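PDB 4OPC: conserved Archaeal protein, which catalyses the FAD-dependent hydrogenation of the isoprenoid double bonds in digeranylgeranylglycerophospholipids, yielding the saturated archaeols of archaeal membrane lipids. Local coordinates for residues C48-S53 with F220-N225; V52-F57 with M62-G67; G67-N72 with A99-Q104; T89-G94 with H200-I205. All coordinates share one frame; numbering follows the deposited sequence.

Interaction 1. Residues C48-S53 with F220-N225; sequences CGDAVS and FPKGKN. With FDA (dihydroflavine-adenine dinucleotide), chain B.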
# COMPACT_ATOMS: atom_id res chain seq x y z
N CYS A 48 1.75 5.06 -10.33
CA CYS A 48 0.72 4.23 -9.74
C CYS A 48 -0.16 3.71 -10.87
O CYS A 48 -0.22 4.33 -11.94
CB CYS A 48 -0.13 5.05 -8.75
SG CYS A 48 -1.31 4.07 -7.78
N GLY A 49 -0.83 2.58 -10.64
CA GLY A 49 -1.86 2.10 -11.54
C GLY A 49 -3.15 2.91 -11.45
O GLY A 49 -3.98 2.84 -12.35
N ASP A 50 -3.31 3.64 -10.34
CA ASP A 50 -4.41 4.60 -10.14
C ASP A 50 -5.77 3.96 -9.88
O ASP A 50 -6.80 4.62 -9.98
CB ASP A 50 -4.53 5.60 -11.30
CG ASP A 50 -3.31 6.48 -11.48
OD1 ASP A 50 -2.55 6.72 -10.52
OD2 ASP A 50 -3.11 6.95 -12.62
N ALA A 51 -5.77 2.67 -9.54
CA ALA A 51 -7.03 1.95 -9.31
C ALA A 51 -7.34 1.83 -7.83
O ALA A 51 -6.51 1.35 -7.06
CB ALA A 51 -6.94 0.57 -9.93
N VAL A 52 -8.52 2.28 -7.41
CA VAL A 52 -8.90 2.24 -6.00
C VAL A 52 -10.35 1.80 -5.84
O VAL A 52 -11.22 2.27 -6.58
CB VAL A 52 -8.72 3.62 -5.30
CG1 VAL A 52 -8.90 3.48 -3.79
CG2 VAL A 52 -7.36 4.24 -5.62
N SER A 53 -10.62 0.94 -4.87
CA SER A 53 -11.97 0.46 -4.60
C SER A 53 -12.88 1.57 -4.10
O SER A 53 -12.47 2.41 -3.29
CB SER A 53 -11.90 -0.66 -3.56
OG SER A 53 -13.19 -1.01 -3.08
N PHE A 220 -4.84 -1.46 -17.05
CA PHE A 220 -5.92 -0.81 -16.32
C PHE A 220 -6.52 0.28 -17.22
O PHE A 220 -5.92 1.36 -17.36
CB PHE A 220 -5.39 -0.15 -15.03
CG PHE A 220 -5.00 -1.11 -13.93
CD1 PHE A 220 -5.18 -2.48 -14.03
CD2 PHE A 220 -4.47 -0.60 -12.75
CE1 PHE A 220 -4.83 -3.33 -12.98
CE2 PHE A 220 -4.12 -1.43 -11.71
CZ PHE A 220 -4.30 -2.80 -11.82
N PRO A 221 -7.70 0.03 -17.82
CA PRO A 221 -8.23 1.06 -18.73
C PRO A 221 -8.62 2.34 -18.00
O PRO A 221 -9.23 2.30 -16.92
CB PRO A 221 -9.48 0.39 -19.33
CG PRO A 221 -9.23 -1.11 -19.16
CD PRO A 221 -8.51 -1.20 -17.84
N LYS A 222 -8.26 3.46 -18.60
CA LYS A 222 -8.62 4.78 -18.10
C LYS A 222 -9.67 5.45 -19.00
O LYS A 222 -9.97 6.64 -18.85
CB LYS A 222 -7.38 5.67 -18.00
CG LYS A 222 -6.50 5.37 -16.79
CD LYS A 222 -5.29 6.30 -16.76
CE LYS A 222 -4.53 6.21 -15.45
NZ LYS A 222 -5.24 6.91 -14.33
N GLY A 223 -10.22 4.66 -19.92
CA GLY A 223 -11.21 5.14 -20.87
C GLY A 223 -11.36 4.08 -21.94
O GLY A 223 -10.83 2.97 -21.80
N LYS A 224 -12.06 4.42 -23.01
CA LYS A 224 -12.29 3.48 -24.10
C LYS A 224 -11.04 3.32 -24.96
O LYS A 224 -10.90 2.33 -25.69
CB LYS A 224 -13.45 3.95 -24.97
CG LYS A 224 -14.81 3.94 -24.28
CD LYS A 224 -15.47 2.58 -24.43
CE LYS A 224 -15.67 2.23 -25.90
NZ LYS A 224 -16.08 0.81 -26.08
N ASN A 225 -10.14 4.29 -24.88
CA ASN A 225 -8.96 4.34 -25.75
C ASN A 225 -7.71 4.82 -25.02
O ASN A 225 -6.81 5.40 -25.62
CB ASN A 225 -9.22 5.22 -26.98
CG ASN A 225 -10.17 4.58 -27.97
OD1 ASN A 225 -9.75 3.82 -28.85
ND2 ASN A 225 -11.45 4.88 -27.84
PA FDA B . 3.43 8.75 -1.65
O1A FDA B . 4.76 8.26 -2.08
O2A FDA B . 2.33 8.81 -2.71
O5B FDA B . 3.58 10.20 -1.04
C5B FDA B . 4.70 10.52 -0.19
C4B FDA B . 4.89 12.02 -0.25
O4B FDA B . 5.87 12.42 0.73
C3B FDA B . 5.38 12.55 -1.60
O3B FDA B . 4.45 13.49 -2.15
C2B FDA B . 6.77 13.13 -1.29
O2B FDA B . 7.07 14.28 -2.07
C1B FDA B . 6.64 13.47 0.19
N9A FDA B . 7.87 13.51 0.97
C8A FDA B . 8.77 12.49 1.16
N7A FDA B . 9.75 12.79 1.98
C5A FDA B . 9.47 14.09 2.37
C6A FDA B . 10.09 14.97 3.28
N6A FDA B . 11.15 14.63 4.02
N1A FDA B . 9.53 16.18 3.47
C2A FDA B . 8.44 16.50 2.76
N3A FDA B . 7.74 15.75 1.91
C4A FDA B . 8.29 14.54 1.78
N1 FDA B . -2.03 1.35 -5.16
C2 FDA B . -3.37 1.31 -5.44
O2 FDA B . -4.21 1.46 -4.56
N3 FDA B . -3.73 1.12 -6.75
C4 FDA B . -2.89 0.86 -7.81
O4 FDA B . -3.34 0.84 -8.96
C4X FDA B . -1.52 0.85 -7.46
N5 FDA B . -0.59 0.63 -8.43
C5X FDA B . 0.73 0.94 -8.21
C6 FDA B . 1.63 0.99 -9.26
C7 FDA B . 2.95 1.38 -9.07
C7M FDA B . 3.85 1.54 -10.27
C8 FDA B . 3.40 1.70 -7.78
C8M FDA B . 4.81 2.20 -7.56
C9 FDA B . 2.50 1.63 -6.71
C9A FDA B . 1.17 1.28 -6.92
N10 FDA B . 0.22 1.24 -5.87
C10 FDA B . -1.12 1.14 -6.17
C1' FDA B . 0.59 1.62 -4.48
C2' FDA B . 0.21 3.08 -4.20
O2' FDA B . 0.61 3.93 -5.28
C3' FDA B . 0.89 3.58 -2.92
O3' FDA B . 0.70 2.60 -1.91
C4' FDA B . 0.36 4.90 -2.36
O4' FDA B . 0.26 5.90 -3.37
C5' FDA B . 1.21 5.40 -1.22
O5' FDA B . 0.75 6.69 -0.78
P FDA B . 1.59 7.51 0.29
O1P FDA B . 0.85 8.76 0.54
O2P FDA B . 1.95 6.65 1.49
O3P FDA B . 2.99 7.81 -0.42
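Gly49, Asp50 and Ala51 meet Phe220 and Lys222 beside the reduced flavin, where the large mixed sheet of this geranylgeranyl reductase borders the FAD site. The charged part of the contact is a salt bridge of 2.7 Å between Lys222 NZ and Asp50 OD2. The ammonium comes to the anti side of the carboxylate, 16° out of its plane; the lysine chain runs extended to CE and bends only at its last torsion (chi4 -75°) to bring NZ there. A long side chain suits this place, because NZ also pairs with Glu71 and Glu96, and three carboxylates thus gather round one buried ammonium. An alanine in place of Asp50 would probably leave Lys222 short of one anionic mate and weaken the tie between the flavin-binding turn and residues 220-222. The packing part centres on Phe220: Ala51 CB approaches its CE2 obliquely at 3.9 Å, while the ring edge faces oxygens, with Gly49 O 3.5 Å from Phe220 CD2 and flavin O4 near the ring plane. Glycine suits position 49 because a CB there would collide with both Phe220 CE2 and flavin O4. The last kind is recognition of the flavin by the backbone: Ala51 N donates to FDA O4 at 3.1 Å, and FDA N3 returns a nearly straight bond to Ala51 O, 2.8 Å long at 171°.

Interaction 2. Residues V52-F57 with M62-G67; sequences VSKAHF and MPYPKG. With PGT ((1S)-2-{[{[(2R)-2,3-dihydroxypropyl]oxy}(hydroxy)phosphoryl]oxy}-1-[(palmitoyloxy)methyl]ethyl stearate), chain C.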
# COMPACT_ATOMS: atom_id res chain seq x y z
N VAL A 52 -8.52 2.28 -7.41
CA VAL A 52 -8.90 2.24 -6.00
C VAL A 52 -10.35 1.80 -5.84
O VAL A 52 -11.22 2.27 -6.58
CB VAL A 52 -8.72 3.62 -5.30
CG1 VAL A 52 -8.90 3.48 -3.79
CG2 VAL A 52 -7.36 4.24 -5.62
N SER A 53 -10.62 0.94 -4.87
CA SER A 53 -11.97 0.46 -4.60
C SER A 53 -12.88 1.57 -4.10
O SER A 53 -12.47 2.41 -3.29
CB SER A 53 -11.90 -0.66 -3.56
OG SER A 53 -13.19 -1.01 -3.08
N LYS A 54 -14.13 1.57 -4.57
CA LYS A 54 -15.11 2.55 -4.12
C LYS A 54 -15.39 2.41 -2.63
O LYS A 54 -15.65 3.40 -1.95
CB LYS A 54 -16.39 2.37 -4.94
CG LYS A 54 -17.56 3.25 -4.51
CD LYS A 54 -18.74 2.99 -5.44
CE LYS A 54 -20.05 3.55 -4.90
NZ LYS A 54 -20.49 2.91 -3.63
N ALA A 55 -15.32 1.17 -2.13
CA ALA A 55 -15.62 0.88 -0.74
C ALA A 55 -14.79 1.70 0.24
O ALA A 55 -15.27 2.06 1.30
CB ALA A 55 -15.45 -0.61 -0.46
N HIS A 56 -13.55 2.01 -0.11
CA HIS A 56 -12.70 2.80 0.78
C HIS A 56 -13.25 4.20 0.97
O HIS A 56 -13.27 4.73 2.08
CB HIS A 56 -11.26 2.86 0.26
CG HIS A 56 -10.53 1.56 0.40
ND1 HIS A 56 -10.31 0.96 1.62
CD2 HIS A 56 -9.96 0.75 -0.52
CE1 HIS A 56 -9.64 -0.16 1.45
NE2 HIS A 56 -9.41 -0.30 0.16
N PHE A 57 -13.72 4.81 -0.11
CA PHE A 57 -14.29 6.13 -0.01
C PHE A 57 -15.59 6.05 0.78
O PHE A 57 -15.87 6.92 1.60
CB PHE A 57 -14.53 6.73 -1.40
CG PHE A 57 -13.27 6.87 -2.21
CD1 PHE A 57 -12.81 5.81 -2.98
CD2 PHE A 57 -12.52 8.03 -2.17
CE1 PHE A 57 -11.66 5.91 -3.71
CE2 PHE A 57 -11.35 8.14 -2.89
CZ PHE A 57 -10.92 7.08 -3.67
N MET A 62 -14.17 9.87 2.75
CA MET A 62 -13.28 10.67 1.92
C MET A 62 -14.06 11.17 0.72
O MET A 62 -14.94 10.47 0.20
CB MET A 62 -12.06 9.86 1.48
CG MET A 62 -11.04 9.64 2.59
SD MET A 62 -10.11 11.11 3.04
CE MET A 62 -9.11 11.34 1.56
N PRO A 63 -13.74 12.40 0.28
CA PRO A 63 -14.40 13.02 -0.87
C PRO A 63 -14.46 12.09 -2.06
O PRO A 63 -13.47 11.45 -2.43
CB PRO A 63 -13.50 14.22 -1.17
CG PRO A 63 -12.94 14.59 0.14
CD PRO A 63 -12.73 13.29 0.87
N TYR A 64 -15.62 12.03 -2.68
CA TYR A 64 -15.83 11.21 -3.85
C TYR A 64 -15.16 11.85 -5.06
O TYR A 64 -15.32 13.05 -5.30
CB TYR A 64 -17.33 11.12 -4.10
CG TYR A 64 -17.82 9.80 -4.63
CD1 TYR A 64 -17.61 8.62 -3.94
CD2 TYR A 64 -18.52 9.75 -5.82
CE1 TYR A 64 -18.08 7.42 -4.43
CE2 TYR A 64 -18.99 8.57 -6.32
CZ TYR A 64 -18.77 7.41 -5.62
OH TYR A 64 -19.24 6.23 -6.14
N PRO A 65 -14.39 11.07 -5.83
CA PRO A 65 -13.74 11.54 -7.06
C PRO A 65 -14.78 12.02 -8.07
O PRO A 65 -15.82 11.36 -8.22
CB PRO A 65 -13.06 10.28 -7.60
CG PRO A 65 -12.91 9.39 -6.41
CD PRO A 65 -14.09 9.65 -5.56
N LYS A 66 -14.53 13.14 -8.74
CA LYS A 66 -15.49 13.69 -9.69
C LYS A 66 -14.81 14.46 -10.82
O LYS A 66 -13.68 14.92 -10.68
CB LYS A 66 -16.48 14.61 -8.96
CG LYS A 66 -15.80 15.73 -8.21
CD LYS A 66 -16.81 16.73 -7.66
CE LYS A 66 -16.10 17.83 -6.87
NZ LYS A 66 -14.96 18.43 -7.63
N GLY A 67 -15.51 14.63 -11.94
CA GLY A 67 -14.98 15.39 -13.05
C GLY A 67 -13.74 14.79 -13.67
O GLY A 67 -13.68 13.58 -13.88
C48 PGT C . 2.53 -11.02 -5.80
C47 PGT C . 2.88 -10.03 -4.71
C46 PGT C . 3.32 -8.72 -5.34
C45 PGT C . 2.24 -8.22 -6.27
C44 PGT C . 2.32 -6.71 -6.42
C43 PGT C . 2.89 -6.35 -7.78
C42 PGT C . 3.11 -4.86 -7.82
C41 PGT C . 1.76 -4.19 -7.79
C40 PGT C . 1.82 -2.85 -8.47
C39 PGT C . 0.45 -2.57 -9.03
C38 PGT C . -0.57 -2.62 -7.93
C37 PGT C . -1.95 -2.52 -8.53
C36 PGT C . -2.96 -2.47 -7.41
C35 PGT C . -4.36 -2.70 -7.93
C34 PGT C . -5.33 -2.58 -6.77
C33 PGT C . -6.70 -3.12 -7.14
C32 PGT C . -7.80 -2.29 -6.51
C31 PGT C . -8.04 -2.65 -5.05
O31 PGT C . -8.00 -1.76 -4.22
O2 PGT C . -8.29 -3.99 -4.64
C2 PGT C . -9.64 -4.34 -4.38
C1 PGT C . -10.11 -3.91 -3.01
O3P PGT C . -9.31 -2.98 -2.31
P PGT C . -8.65 -3.44 -0.94
O1P PGT C . -8.18 -4.85 -1.19
O2P PGT C . -7.48 -2.55 -0.54
O4P PGT C . -9.69 -3.45 0.27
C4 PGT C . -11.09 -3.39 0.08
C5 PGT C . -11.82 -3.55 1.40
O5 PGT C . -12.63 -2.41 1.63
C6 PGT C . -10.82 -3.71 2.52
O6 PGT C . -10.77 -2.55 3.32
C3 PGT C . -9.84 -5.84 -4.38
O3 PGT C . -9.62 -6.43 -5.64
C11 PGT C . -9.08 -7.73 -5.54
O11 PGT C . -9.53 -8.51 -4.73
C12 PGT C . -7.92 -8.14 -6.44
C13 PGT C . -7.81 -9.64 -6.51
C14 PGT C . -6.64 -10.01 -7.39
C15 PGT C . -5.42 -10.32 -6.54
C16 PGT C . -4.29 -10.82 -7.41
C17 PGT C . -3.75 -12.10 -6.82
C18 PGT C . -2.84 -12.80 -7.80
C19 PGT C . -2.56 -14.22 -7.33
C20 PGT C . -3.80 -15.08 -7.46
C21 PGT C . -3.49 -16.27 -8.35
C22 PGT C . -4.29 -17.48 -7.92
C23 PGT C . -3.56 -18.73 -8.36
C24 PGT C . -4.18 -19.95 -7.71
C25 PGT C . -3.11 -20.76 -7.00
C26 PGT C . -3.52 -20.99 -5.56
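Helix 54-60 carries the lipid-binding His56, and the proline-containing loop 62-67 that follows folds back on this helix, with Phe57 packing against Pro65. The main interaction is a CH-pi contact: Pro65 CD stands over one face of the Phe57 ring, 4.2 Å from its centroid and 19° off the normal. Proline suits this place, since its stiff ring offers a ready-made apolar surface to the aromatic face. Phe57 CG lies anti to its carbonyl carbon (chi1 -60°), and chi2 near a right angle turns that face to the loop. Two further groups reach the ring obliquely, Met62 CB at 4.1 Å from Phe57 CD2 and Pro63 O at 3.6 Å from the same CD2. Phe95 of strand 87-97 adds an edge-to-face ring contact to Phe57. Beyond CB the methionine bends away, its flexible thioether chain packing on helices 16-25 and 99-112. His56, the neighbour of Phe57 on the helix, leads away from the loop to the bound lipid. PGT O5 sits over one face of its imidazole, and at the ring edge His56 NE2 donates to the phosphate oxygen PGT O2P, 3.0 Å away, with an N-H...O angle of 160°.

Interaction 3. Residues G67-N72 with A99-Q104; sequences GEELEN and APLYNQ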
# COMPACT_ATOMS: atom_id res chain seq x y z
N GLY A 67 -15.51 14.63 -11.94
CA GLY A 67 -14.98 15.39 -13.05
C GLY A 67 -13.74 14.79 -13.67
O GLY A 67 -13.68 13.58 -13.88
N GLU A 68 -12.75 15.62 -13.97
CA GLU A 68 -11.51 15.13 -14.57
C GLU A 68 -10.78 14.15 -13.61
O GLU A 68 -9.86 13.44 -14.03
CB GLU A 68 -10.58 16.28 -15.01
CG GLU A 68 -11.04 17.11 -16.23
CD GLU A 68 -10.04 18.21 -16.63
OE1 GLU A 68 -8.84 18.06 -16.32
OE2 GLU A 68 -10.44 19.24 -17.23
N GLU A 69 -11.19 14.10 -12.34
CA GLU A 69 -10.58 13.21 -11.35
C GLU A 69 -10.94 11.75 -11.53
O GLU A 69 -10.17 10.86 -11.18
CB GLU A 69 -11.00 13.60 -9.93
CG GLU A 69 -10.58 14.98 -9.50
CD GLU A 69 -11.36 15.47 -8.30
OE1 GLU A 69 -12.11 14.67 -7.70
OE2 GLU A 69 -11.22 16.66 -7.98
N LEU A 70 -12.14 11.49 -12.03
CA LEU A 70 -12.60 10.13 -12.27
C LEU A 70 -12.49 9.83 -13.75
O LEU A 70 -13.33 10.27 -14.55
CB LEU A 70 -14.03 9.93 -11.78
CG LEU A 70 -14.62 8.54 -11.95
CD1 LEU A 70 -13.60 7.47 -11.58
CD2 LEU A 70 -15.88 8.40 -11.12
N GLU A 71 -11.46 9.09 -14.12
CA GLU A 71 -11.18 8.83 -15.52
C GLU A 71 -12.04 7.69 -16.06
O GLU A 71 -12.49 7.75 -17.20
CB GLU A 71 -9.70 8.54 -15.73
CG GLU A 71 -8.78 9.68 -15.33
CD GLU A 71 -7.40 9.56 -15.92
OE1 GLU A 71 -6.43 9.43 -15.15
OE2 GLU A 71 -7.28 9.57 -17.16
N ASN A 72 -12.28 6.68 -15.23
CA ASN A 72 -13.02 5.52 -15.70
C ASN A 72 -13.62 4.73 -14.54
O ASN A 72 -12.95 4.49 -13.53
CB ASN A 72 -12.09 4.62 -16.55
CG ASN A 72 -12.82 3.49 -17.25
OD1 ASN A 72 -13.91 3.67 -17.79
ND2 ASN A 72 -12.21 2.31 -17.26
N ALA A 99 -4.85 10.61 -10.24
CA ALA A 99 -4.37 10.67 -8.87
C ALA A 99 -3.90 12.05 -8.41
O ALA A 99 -4.34 12.50 -7.36
CB ALA A 99 -3.29 9.61 -8.63
N PRO A 100 -3.02 12.72 -9.19
CA PRO A 100 -2.64 14.07 -8.77
C PRO A 100 -3.84 15.01 -8.64
O PRO A 100 -3.90 15.78 -7.68
CB PRO A 100 -1.72 14.55 -9.89
CG PRO A 100 -1.24 13.33 -10.58
CD PRO A 100 -2.27 12.26 -10.38
N LEU A 101 -4.78 14.96 -9.58
CA LEU A 101 -5.92 15.88 -9.52
C LEU A 101 -6.77 15.63 -8.28
O LEU A 101 -7.15 16.57 -7.58
CB LEU A 101 -6.77 15.76 -10.79
CG LEU A 101 -7.67 16.94 -11.11
CD1 LEU A 101 -6.83 18.14 -11.51
CD2 LEU A 101 -8.63 16.55 -12.21
N TYR A 102 -7.08 14.37 -7.99
CA TYR A 102 -7.85 14.06 -6.80
C TYR A 102 -7.10 14.41 -5.52
O TYR A 102 -7.65 15.06 -4.62
CB TYR A 102 -8.24 12.58 -6.78
CG TYR A 102 -8.98 12.23 -5.51
CD1 TYR A 102 -10.31 12.57 -5.34
CD2 TYR A 102 -8.32 11.58 -4.46
CE1 TYR A 102 -10.98 12.28 -4.16
CE2 TYR A 102 -8.98 11.28 -3.29
CZ TYR A 102 -10.31 11.63 -3.14
OH TYR A 102 -10.97 11.34 -1.96
N ASN A 103 -5.84 13.98 -5.44
CA ASN A 103 -4.98 14.25 -4.28
C ASN A 103 -4.90 15.75 -4.01
O ASN A 103 -5.02 16.19 -2.85
CB ASN A 103 -3.60 13.65 -4.59
CG ASN A 103 -2.74 13.41 -3.37
OD1 ASN A 103 -1.91 12.50 -3.38
ND2 ASN A 103 -2.88 14.23 -2.33
N GLN A 104 -4.71 16.54 -5.06
CA GLN A 104 -4.61 17.99 -4.88
C GLN A 104 -5.93 18.59 -4.42
O GLN A 104 -5.94 19.55 -3.64
CB GLN A 104 -4.11 18.66 -6.17
CG GLN A 104 -2.61 18.37 -6.41
CD GLN A 104 -2.17 18.61 -7.84
OE1 GLN A 104 -2.64 19.54 -8.51
NE2 GLN A 104 -1.26 17.77 -8.32
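Leu101 has CG opposite the backbone N (chi1 -159°), and from there its CD2 arrives at Glu68 and Glu69. Glu69 answers with CG anti to the carbonyl carbon (chi1 -62°) and an extended chain, crossing Leu101 at about a right angle. The leucine methyl does most of the touching: CD2 is 3.4 Å from Glu68 CB, 3.5 Å from Glu69 N and 3.7 Å from Glu69 CG. Here the two glutamates contribute their aliphatic carbons, and a branched apolar side chain fits well against them. The carboxylate of Glu69 goes on to Tyr102, where OE1 lies in the plane of the ring, at its edge, 3.6 Å from CD1. Because OE1 lies at the edge it faces the ring's hydrogens and not its electron-rich face; the carboxylate plane is turned 78° from that of the ring. The stronger partners of OE1 lie outside the two segments: the backbone N of Lys66 donates to it and Arg105 forms a salt bridge with it. Likewise the Tyr102 hydroxyl bonds to the carbonyl of Pro63, so the ring is fixed at its far end while its near edge meets Glu69. The surroundings are those of a strand leading into a helix: Asn98, just before helix 99-112, accepts a hydrogen bond from Leu101 N through its side-chain OD1, and the 3-10 turn at 68-69 opens strand 70-80, in which Glu71 and Asn72 both face Glu96 in a classic beta bulge.

Interaction 4. Residues T89-G94 with H200-I205; sequences TVNGEG and HDYLRI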
# COMPACT_ATOMS: atom_id res chain seq x y z
N THR A 89 -12.80 -13.98 -13.21
CA THR A 89 -13.43 -12.68 -13.09
C THR A 89 -13.88 -12.44 -11.66
O THR A 89 -14.64 -13.23 -11.10
CB THR A 89 -14.63 -12.54 -14.03
OG1 THR A 89 -14.19 -12.71 -15.38
CG2 THR A 89 -15.27 -11.17 -13.88
N VAL A 90 -13.41 -11.35 -11.06
CA VAL A 90 -13.91 -10.94 -9.76
C VAL A 90 -14.55 -9.55 -9.86
O VAL A 90 -13.92 -8.60 -10.32
CB VAL A 90 -12.82 -11.00 -8.65
CG1 VAL A 90 -12.36 -12.43 -8.46
CG2 VAL A 90 -11.64 -10.10 -8.98
N ASN A 91 -15.81 -9.46 -9.46
CA ASN A 91 -16.55 -8.21 -9.58
C ASN A 91 -16.41 -7.34 -8.34
O ASN A 91 -16.30 -7.85 -7.22
CB ASN A 91 -18.02 -8.49 -9.87
CG ASN A 91 -18.23 -9.15 -11.22
OD1 ASN A 91 -17.73 -8.68 -12.24
ND2 ASN A 91 -18.95 -10.27 -11.23
N GLY A 92 -16.42 -6.03 -8.55
CA GLY A 92 -16.27 -5.07 -7.46
C GLY A 92 -16.13 -3.67 -8.02
O GLY A 92 -15.46 -3.45 -9.02
N GLU A 93 -16.78 -2.70 -7.37
CA GLU A 93 -16.80 -1.34 -7.87
C GLU A 93 -15.59 -0.52 -7.44
O GLU A 93 -15.17 -0.57 -6.28
CB GLU A 93 -18.11 -0.65 -7.48
CG GLU A 93 -19.33 -1.28 -8.15
CD GLU A 93 -20.63 -0.56 -7.87
OE1 GLU A 93 -20.64 0.42 -7.09
OE2 GLU A 93 -21.66 -0.98 -8.44
N GLY A 94 -15.02 0.21 -8.38
CA GLY A 94 -13.89 1.06 -8.08
C GLY A 94 -13.70 2.17 -9.10
O GLY A 94 -14.52 2.37 -10.00
N HIS A 200 -13.92 -2.28 -21.14
CA HIS A 200 -13.06 -1.26 -20.57
C HIS A 200 -13.38 -0.92 -19.11
O HIS A 200 -12.62 -0.21 -18.47
CB HIS A 200 -13.06 0.01 -21.44
CG HIS A 200 -14.25 0.90 -21.22
ND1 HIS A 200 -15.50 0.60 -21.70
CD2 HIS A 200 -14.36 2.08 -20.57
CE1 HIS A 200 -16.34 1.55 -21.35
NE2 HIS A 200 -15.68 2.47 -20.67
N ASP A 201 -14.49 -1.45 -18.59
CA ASP A 201 -14.79 -1.31 -17.17
C ASP A 201 -14.12 -2.39 -16.30
O ASP A 201 -14.30 -2.40 -15.08
CB ASP A 201 -16.31 -1.27 -16.92
CG ASP A 201 -17.05 -2.47 -17.50
OD1 ASP A 201 -16.59 -3.07 -18.49
OD2 ASP A 201 -18.13 -2.80 -16.96
N TYR A 202 -13.33 -3.25 -16.91
CA TYR A 202 -12.60 -4.26 -16.16
C TYR A 202 -11.09 -4.05 -16.23
O TYR A 202 -10.53 -3.90 -17.32
CB TYR A 202 -12.96 -5.67 -16.66
CG TYR A 202 -14.28 -6.15 -16.12
CD1 TYR A 202 -15.48 -5.70 -16.66
CD2 TYR A 202 -14.34 -7.03 -15.05
CE1 TYR A 202 -16.70 -6.12 -16.16
CE2 TYR A 202 -15.55 -7.46 -14.53
CZ TYR A 202 -16.72 -7.00 -15.09
OH TYR A 202 -17.93 -7.43 -14.58
N LEU A 203 -10.44 -4.05 -15.07
CA LEU A 203 -8.99 -4.10 -15.02
C LEU A 203 -8.51 -5.47 -15.46
O LEU A 203 -9.23 -6.46 -15.32
CB LEU A 203 -8.50 -3.87 -13.60
CG LEU A 203 -9.01 -2.61 -12.90
CD1 LEU A 203 -8.43 -2.56 -11.50
CD2 LEU A 203 -8.66 -1.35 -13.70
N ARG A 204 -7.29 -5.53 -16.01
CA ARG A 204 -6.68 -6.80 -16.35
C ARG A 204 -5.40 -6.98 -15.57
O ARG A 204 -4.55 -6.09 -15.54
CB ARG A 204 -6.39 -6.91 -17.85
CG ARG A 204 -7.60 -6.64 -18.73
CD ARG A 204 -7.20 -6.61 -20.20
NE ARG A 204 -8.24 -5.98 -21.00
CZ ARG A 204 -8.13 -5.71 -22.30
NH1 ARG A 204 -7.02 -6.03 -22.95
NH2 ARG A 204 -9.14 -5.14 -22.95
N ILE A 205 -5.25 -8.15 -14.95
CA ILE A 205 -4.04 -8.51 -14.23
C ILE A 205 -3.54 -9.82 -14.83
O ILE A 205 -4.31 -10.78 -14.96
CB ILE A 205 -4.31 -8.68 -12.73
CG1 ILE A 205 -4.62 -7.31 -12.12
CG2 ILE A 205 -3.11 -9.32 -12.03
CD1 ILE A 205 -4.95 -7.36 -10.63
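Tyr202 meets Thr89 and Asn91 across the face of the large sheet, and its side chain can be followed outward atom by atom. CB points toward strand 87-97, and with CG anti to the carbonyl carbon (chi1 -79°) the ring is carried in that direction. The first ring atom to touch is CE2: Thr89 CG2 comes obliquely to it at 3.8 Å, and Asn91 OD1 lies 3.4 Å from it. Next CZ has the same OD1 at 3.5 Å. At the tip the hydroxyl OH donates a hydrogen bond of 2.7 Å to Asn91 OD1. This oxygen lies in the plane of the ring, at its edge; seen from the amide, the donor is tilted 27° out of the carbonyl plane, with a C=O...donor angle of 151°. Tyrosine suits the place because its flat ring spans the distance between strands and carries a polar tip to the exposed Asn91. Lys78 makes a cation-pi contact with the ring and bonds Thr89 OG1 as well. A phenylalanine at Tyr202 would probably keep the touch on Thr89 but leave Asn91 OD1 without its hydroxyl mate and its amide freer to turn. Strand 70-80 runs between strands 87-97 and 202-206, antiparallel to the first and parallel to the second, so this is a side-chain bridge over the intervening strand of a mixed beta sheet.

How the interactions relate
Interactions 1 and 2 are the buried ones and lie nearest the ligands: both use strand 51-53, the first at the flavin and the second where the chain turns into the helix facing the lipid. Interaction 3 is partly buried, and interaction 4 is a surface contact on the same large sheet. Chemistry follows place. A buried ion pair and backbone bonds to the cofactor mark interaction 1, ring packing interaction 2, aliphatic packing interaction 3, and one hydroxyl-to-amide bond interaction 4. They are also tied together: Asp50 of interaction 1 packs on Ala99 of interaction 3, and Asn72 of interaction 3 probably bonds His200 O of interaction 4.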